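Local coordinates for protein Hsp70/Hsp90 co-chaperone CNS1 (Saccharomyces cerevisiae, PDB 6HFM) that acts as a co-chaperone of Hsp90 and Hsp70, binding both and stimulating the ATPase of the Hsp70 SSA1 but not that of Hsp90, at residues E60-G65 / D78-G83. Sequence-based numbering, arbitrary orientation.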
# COMPACT_ATOMS: atom_id res chain seq x y z
N GLU A 60 -1.41 -6.40 -13.78
CA GLU A 60 -0.36 -7.11 -13.06
C GLU A 60 -0.29 -6.57 -11.65
O GLU A 60 -0.77 -5.46 -11.38
CB GLU A 60 0.98 -6.90 -13.77
CG GLU A 60 2.16 -7.72 -13.25
CD GLU A 60 1.91 -9.21 -13.32
OE1 GLU A 60 2.25 -9.81 -14.37
OE2 GLU A 60 1.35 -9.78 -12.36
N PHE A 61 0.27 -7.36 -10.74
CA PHE A 61 0.60 -6.89 -9.40
C PHE A 61 1.78 -7.66 -8.82
O PHE A 61 2.10 -8.77 -9.26
CB PHE A 61 -0.63 -6.94 -8.46
CG PHE A 61 -1.01 -8.32 -7.98
CD1 PHE A 61 -0.72 -8.72 -6.68
CD2 PHE A 61 -1.71 -9.19 -8.80
CE1 PHE A 61 -1.08 -9.98 -6.22
CE2 PHE A 61 -2.08 -10.46 -8.35
CZ PHE A 61 -1.77 -10.85 -7.06
N ASP A 62 2.45 -7.02 -7.85
CA ASP A 62 3.53 -7.64 -7.09
C ASP A 62 3.10 -7.80 -5.64
O ASP A 62 2.22 -7.08 -5.16
CB ASP A 62 4.79 -6.77 -7.12
CG ASP A 62 5.45 -6.69 -8.48
OD1 ASP A 62 5.24 -7.57 -9.34
OD2 ASP A 62 6.22 -5.72 -8.68
N PHE A 63 3.74 -8.74 -4.96
CA PHE A 63 3.57 -8.95 -3.53
C PHE A 63 4.94 -8.90 -2.86
O PHE A 63 5.86 -9.61 -3.27
CB PHE A 63 2.90 -10.29 -3.26
CG PHE A 63 2.79 -10.63 -1.80
CD1 PHE A 63 1.91 -9.94 -0.99
CD2 PHE A 63 3.58 -11.63 -1.24
CE1 PHE A 63 1.81 -10.24 0.36
CE2 PHE A 63 3.48 -11.94 0.11
CZ PHE A 63 2.59 -11.24 0.91
N VAL A 64 5.06 -8.06 -1.83
CA VAL A 64 6.28 -7.95 -1.04
C VAL A 64 5.89 -8.33 0.39
O VAL A 64 5.07 -7.65 1.01
CB VAL A 64 6.88 -6.53 -1.11
CG1 VAL A 64 8.13 -6.41 -0.26
CG2 VAL A 64 7.20 -6.18 -2.56
N GLY A 65 6.47 -9.41 0.90
CA GLY A 65 6.06 -9.97 2.19
C GLY A 65 6.31 -9.08 3.40
O GLY A 65 5.52 -9.11 4.35
N ASP A 78 11.56 2.15 -6.22
CA ASP A 78 12.90 1.75 -6.70
C ASP A 78 13.09 0.23 -6.62
O ASP A 78 13.62 -0.36 -7.55
CB ASP A 78 14.02 2.47 -5.92
CG ASP A 78 14.12 3.96 -6.24
OD1 ASP A 78 13.61 4.41 -7.30
OD2 ASP A 78 14.73 4.71 -5.44
N LEU A 79 12.64 -0.39 -5.53
CA LEU A 79 12.75 -1.84 -5.36
C LEU A 79 11.97 -2.63 -6.41
O LEU A 79 12.54 -3.50 -7.07
CB LEU A 79 12.27 -2.26 -3.96
CG LEU A 79 12.36 -3.75 -3.59
CD1 LEU A 79 13.81 -4.20 -3.49
CD2 LEU A 79 11.63 -4.02 -2.28
N VAL A 80 10.68 -2.34 -6.55
CA VAL A 80 9.82 -3.13 -7.45
C VAL A 80 10.10 -2.90 -8.94
O VAL A 80 9.83 -3.78 -9.75
CB VAL A 80 8.30 -2.95 -7.15
CG1 VAL A 80 8.00 -3.35 -5.71
CG2 VAL A 80 7.80 -1.53 -7.44
N LEU A 81 10.66 -1.74 -9.30
CA LEU A 81 11.02 -1.44 -10.69
C LEU A 81 12.50 -1.68 -11.06
O LEU A 81 12.86 -1.47 -12.22
CB LEU A 81 10.64 0.02 -11.03
CG LEU A 81 9.17 0.43 -10.84
CD1 LEU A 81 8.98 1.87 -11.28
CD2 LEU A 81 8.21 -0.49 -11.58
N GLU A 82 13.34 -2.12 -10.12
CA GLU A 82 14.79 -2.25 -10.38
C GLU A 82 15.16 -3.42 -11.30
O GLU A 82 16.01 -3.27 -12.18
CB GLU A 82 15.62 -2.34 -9.09
CG GLU A 82 15.68 -3.70 -8.39
CD GLU A 82 16.34 -3.65 -7.03
OE1 GLU A 82 17.09 -2.68 -6.74
OE2 GLU A 82 16.14 -4.59 -6.23
N GLY A 83 14.52 -4.57 -11.08
CA GLY A 83 14.81 -5.77 -11.86
C GLY A 83 14.34 -5.64 -13.30
O GLY A 83 13.63 -4.68 -13.63
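V80, near the end of helix 73-82, lies over strand 60-68 where D62 and V64 both direct their side chains at it, and it illustrates how one small aliphatic group can pack at once against a methyl group and against a carboxylate whose polar needs are met by other residues. Its CB is 3.8 Å from D62 OD2, a van der Waals approach with no hydrogen bond across the contact. From CB, CG1 stands anti to the carbonyl carbon (chi1 -58°), which sends this methyl along the strand toward V64. CG1 leaves the carboxylate behind (4.2 Å from D62 OD2) and meets V64 CG2 at 4.3 Å, a loose methyl-to-methyl touch. CG2, the other branch, is turned away from V64. The preceding residue, L79, brings its CD2 no nearer than 4.7 Å to V64 CG1, at the margin of the apolar patch.

The carboxylate of D62 is committed to other partners: OD2 accepts a hydrogen bond from the hydroxyl of Y55 and forms a salt bridge with R87. Since R87 NH2 also bonds to V80 O, this one guanidinium ties strand and helix together beside the valine. The contact is modest, burying 129 Å² within the Wheel domain, near the surface. Strand 60-68 is paired antiparallel with strand 47-55, and V80 reaches both strands of this hairpin, D62 and V64 on one and Y55 on the other, while I53 packs on V64 within the sheet.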